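Local coordinates for protein alternansucrase (Leuconostoc mesenteroides, PDB 6HVG) that is a large multidomain enzyme of glycosyl hydrolase family 70, with a barrel-type core, a bound calcium ion and flanking choline-binding-type repeats, at residues L851-T863 with V1008-T1020. Residues are numbered along the deposited sequence; the frame is centred on the assembly and turned at random.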
# COMPACT_ATOMS: atom_id res chain seq x y z
N LEU A 851 11.13 -31.77 -10.95
CA LEU A 851 10.68 -32.27 -9.65
C LEU A 851 10.89 -33.77 -9.50
O LEU A 851 11.32 -34.21 -8.44
CB LEU A 851 9.20 -31.94 -9.42
CG LEU A 851 8.98 -30.52 -8.89
CD1 LEU A 851 7.54 -30.09 -9.09
CD2 LEU A 851 9.37 -30.43 -7.42
N LYS A 852 10.61 -34.52 -10.56
CA LYS A 852 10.84 -35.98 -10.58
C LYS A 852 12.32 -36.33 -10.65
O LYS A 852 12.78 -37.30 -10.02
CB LYS A 852 10.08 -36.62 -11.74
CG LYS A 852 8.58 -36.63 -11.51
CD LYS A 852 7.80 -37.30 -12.63
CE LYS A 852 7.50 -36.32 -13.75
NZ LYS A 852 6.65 -36.87 -14.84
N ALA A 853 13.07 -35.52 -11.39
CA ALA A 853 14.52 -35.65 -11.48
C ALA A 853 15.17 -35.38 -10.13
O ALA A 853 16.21 -35.96 -9.79
CB ALA A 853 15.07 -34.70 -12.52
N ARG A 854 14.56 -34.48 -9.35
CA ARG A 854 15.10 -34.13 -8.04
C ARG A 854 15.07 -35.34 -7.11
O ARG A 854 16.00 -35.56 -6.35
CB ARG A 854 14.33 -32.96 -7.43
CG ARG A 854 14.96 -32.36 -6.17
CD ARG A 854 14.15 -31.18 -5.62
NE ARG A 854 14.86 -30.50 -4.53
CZ ARG A 854 14.77 -30.82 -3.24
NH1 ARG A 854 13.97 -31.79 -2.80
NH2 ARG A 854 15.48 -30.15 -2.35
N ILE A 855 14.00 -36.13 -7.19
CA ILE A 855 13.89 -37.35 -6.40
C ILE A 855 14.99 -38.36 -6.78
O ILE A 855 15.58 -38.99 -5.91
CB ILE A 855 12.51 -38.00 -6.62
CG1 ILE A 855 11.39 -37.08 -6.13
CG2 ILE A 855 12.46 -39.38 -5.97
CD1 ILE A 855 9.99 -37.51 -6.50
N LYS A 856 15.22 -38.54 -8.08
CA LYS A 856 16.17 -39.53 -8.62
C LYS A 856 17.64 -39.15 -8.45
O LYS A 856 18.48 -40.01 -8.14
CB LYS A 856 15.94 -39.72 -10.12
CG LYS A 856 14.85 -40.71 -10.50
CD LYS A 856 14.70 -40.79 -12.01
CE LYS A 856 14.37 -42.19 -12.49
NZ LYS A 856 13.08 -42.70 -11.96
N TYR A 857 17.97 -37.88 -8.71
CA TYR A 857 19.37 -37.52 -8.87
C TYR A 857 19.95 -36.52 -7.86
O TYR A 857 21.16 -36.48 -7.66
CB TYR A 857 19.61 -36.96 -10.26
CG TYR A 857 19.05 -37.79 -11.40
CD1 TYR A 857 19.78 -38.84 -11.93
CD2 TYR A 857 17.82 -37.51 -11.94
CE1 TYR A 857 19.29 -39.58 -13.00
CE2 TYR A 857 17.32 -38.25 -12.98
CZ TYR A 857 18.07 -39.28 -13.52
OH TYR A 857 17.56 -40.04 -14.54
N VAL A 858 19.12 -35.70 -7.22
CA VAL A 858 19.63 -34.57 -6.45
C VAL A 858 20.09 -34.97 -5.05
O VAL A 858 19.29 -35.15 -4.15
CB VAL A 858 18.62 -33.43 -6.41
CG1 VAL A 858 19.10 -32.31 -5.50
CG2 VAL A 858 18.41 -32.90 -7.82
N SER A 859 21.41 -35.13 -4.90
CA SER A 859 22.03 -35.33 -3.59
C SER A 859 23.51 -35.00 -3.66
O SER A 859 24.04 -34.75 -4.74
CB SER A 859 21.84 -36.75 -3.08
OG SER A 859 22.19 -36.83 -1.69
N GLY A 860 24.17 -35.02 -2.50
CA GLY A 860 25.58 -34.74 -2.41
C GLY A 860 25.92 -33.28 -2.43
O GLY A 860 25.05 -32.41 -2.41
N GLY A 861 27.21 -33.00 -2.49
CA GLY A 861 27.70 -31.64 -2.45
C GLY A 861 27.31 -30.83 -3.67
O GLY A 861 26.76 -31.37 -4.64
N GLN A 862 27.58 -29.53 -3.62
CA GLN A 862 27.27 -28.64 -4.73
C GLN A 862 28.46 -27.80 -5.11
O GLN A 862 29.32 -27.52 -4.27
CB GLN A 862 26.09 -27.74 -4.37
CG GLN A 862 25.69 -26.76 -5.46
CD GLN A 862 24.36 -26.10 -5.18
OE1 GLN A 862 23.84 -26.15 -4.07
NE2 GLN A 862 23.76 -25.53 -6.23
N THR A 863 28.51 -27.42 -6.38
CA THR A 863 29.36 -26.31 -6.83
C THR A 863 28.54 -25.42 -7.72
O THR A 863 27.50 -25.81 -8.25
CB THR A 863 30.61 -26.73 -7.64
OG1 THR A 863 30.20 -27.46 -8.81
CG2 THR A 863 31.58 -27.56 -6.81
N VAL A 1008 21.76 -35.33 -16.86
CA VAL A 1008 21.74 -36.34 -15.83
C VAL A 1008 22.49 -37.58 -16.31
O VAL A 1008 22.58 -37.81 -17.51
CB VAL A 1008 20.28 -36.70 -15.42
CG1 VAL A 1008 19.53 -35.48 -14.89
CG2 VAL A 1008 19.50 -37.32 -16.59
N PRO A 1009 23.01 -38.38 -15.37
CA PRO A 1009 23.67 -39.60 -15.79
C PRO A 1009 22.69 -40.63 -16.34
O PRO A 1009 21.63 -40.84 -15.74
CB PRO A 1009 24.32 -40.14 -14.50
CG PRO A 1009 23.96 -39.23 -13.40
CD PRO A 1009 23.03 -38.19 -13.91
N VAL A 1010 23.07 -41.29 -17.44
CA VAL A 1010 22.30 -42.39 -17.97
C VAL A 1010 22.46 -43.58 -17.07
O VAL A 1010 23.45 -43.68 -16.36
CB VAL A 1010 22.71 -42.82 -19.40
CG1 VAL A 1010 22.81 -41.62 -20.32
CG2 VAL A 1010 24.00 -43.60 -19.40
N GLY A 1011 21.48 -44.48 -17.12
CA GLY A 1011 21.49 -45.72 -16.35
C GLY A 1011 20.81 -45.62 -15.00
O GLY A 1011 20.99 -46.48 -14.15
N ALA A 1012 20.03 -44.56 -14.80
CA ALA A 1012 19.29 -44.39 -13.56
C ALA A 1012 18.13 -45.37 -13.47
O ALA A 1012 17.27 -45.40 -14.35
CB ALA A 1012 18.78 -42.95 -13.45
N SER A 1013 18.10 -46.15 -12.40
CA SER A 1013 17.01 -47.09 -12.13
C SER A 1013 15.64 -46.39 -12.11
O SER A 1013 15.57 -45.20 -11.86
CB SER A 1013 17.25 -47.77 -10.79
OG SER A 1013 16.08 -48.39 -10.32
N ASP A 1014 14.56 -47.13 -12.35
CA ASP A 1014 13.20 -46.55 -12.36
C ASP A 1014 12.70 -46.11 -10.99
O ASP A 1014 11.93 -45.16 -10.89
CB ASP A 1014 12.19 -47.56 -12.94
CG ASP A 1014 12.28 -47.68 -14.46
OD1 ASP A 1014 13.11 -46.99 -15.09
OD2 ASP A 1014 11.51 -48.49 -15.02
N SER A 1015 13.14 -46.81 -9.96
CA SER A 1015 12.72 -46.53 -8.61
C SER A 1015 13.81 -45.80 -7.83
O SER A 1015 13.71 -45.67 -6.61
CB SER A 1015 12.35 -47.85 -7.92
OG SER A 1015 13.43 -48.77 -7.90
N GLN A 1016 14.83 -45.30 -8.52
CA GLN A 1016 15.97 -44.67 -7.86
C GLN A 1016 15.48 -43.48 -7.08
O GLN A 1016 14.76 -42.63 -7.61
CB GLN A 1016 17.05 -44.21 -8.85
CG GLN A 1016 18.37 -43.86 -8.17
CD GLN A 1016 19.53 -43.65 -9.14
OE1 GLN A 1016 20.30 -44.56 -9.40
NE2 GLN A 1016 19.68 -42.42 -9.62
N ASP A 1017 15.85 -43.46 -5.80
CA ASP A 1017 15.49 -42.40 -4.88
C ASP A 1017 16.78 -41.94 -4.21
O ASP A 1017 17.43 -42.71 -3.52
CB ASP A 1017 14.50 -42.92 -3.84
CG ASP A 1017 13.86 -41.81 -3.02
OD1 ASP A 1017 14.43 -40.69 -2.95
OD2 ASP A 1017 12.77 -42.03 -2.44
N ALA A 1018 17.16 -40.68 -4.43
CA ALA A 1018 18.42 -40.13 -3.89
C ALA A 1018 18.27 -39.41 -2.55
O ALA A 1018 19.24 -38.89 -2.00
CB ALA A 1018 19.01 -39.16 -4.90
N ARG A 1019 17.05 -39.37 -2.04
CA ARG A 1019 16.69 -38.65 -0.82
C ARG A 1019 17.24 -39.32 0.43
O ARG A 1019 17.46 -40.52 0.45
CB ARG A 1019 15.16 -38.53 -0.76
CG ARG A 1019 14.61 -37.66 -1.89
CD ARG A 1019 13.10 -37.49 -1.83
NE ARG A 1019 12.41 -38.73 -2.12
CZ ARG A 1019 11.10 -38.88 -2.11
NH1 ARG A 1019 10.28 -37.88 -1.82
NH2 ARG A 1019 10.61 -40.07 -2.39
N THR A 1020 17.44 -38.53 1.48
CA THR A 1020 17.88 -39.04 2.76
C THR A 1020 16.71 -39.05 3.77
O THR A 1020 16.03 -38.05 3.98
CB THR A 1020 19.05 -38.18 3.27
OG1 THR A 1020 20.10 -38.16 2.29
CG2 THR A 1020 19.60 -38.73 4.57
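The Tyr857 ring has Val1008 over one face and the CB of its helix neighbour Lys856 over the other. Val1008 CB lies 3.9 Å from the centroid of the Tyr857 ring and 11° off the normal, which meets the criterion for a CH-pi contact; Lys856 CB is offset toward the rim, and Ala853 CA is in plane at the edge. With CG beside the backbone N (chi1 -49°), the ring leaves the C-terminal part of helix 844-857 and reaches strand 1003-1009, in an antiparallel sheet most of whose strands are inserted in the chain between barrel strands 821-825 and 1045-1047. Thus the helix is packed against the loop by which the chain leaves that sheet. Ala1012 CB comes in obliquely, 3.4 Å from Tyr857 CE1. A second flat group, the Arg1019 guanidinium, takes Ile855 CG2 over one face and Asp1017 at its edge: NE and NH2 grip the two carboxylate oxygens side-on, and OD1 also accepts Arg1019 N, closing an Asx turn.

Three hydrogen bonds to backbone carbonyls, two from side chains and one from a backbone N-H, join loop and helix. Gln1016 NE2 donates to Lys856 O at 3.1 Å, from above the carbonyl plane, and also to Asn907 O, two bonds that restrain the amide's rotation. Bent at its outer torsions, Lys856 brings NZ to 2.9 Å from Asp1014 O; Asp1014 OD1, 5.3 Å from Lys856 NZ, could at most weakly favour the ammonium. Ala1018 N donates to Ile855 O at 2.7 Å, nearly linear with 178° at the hydrogen.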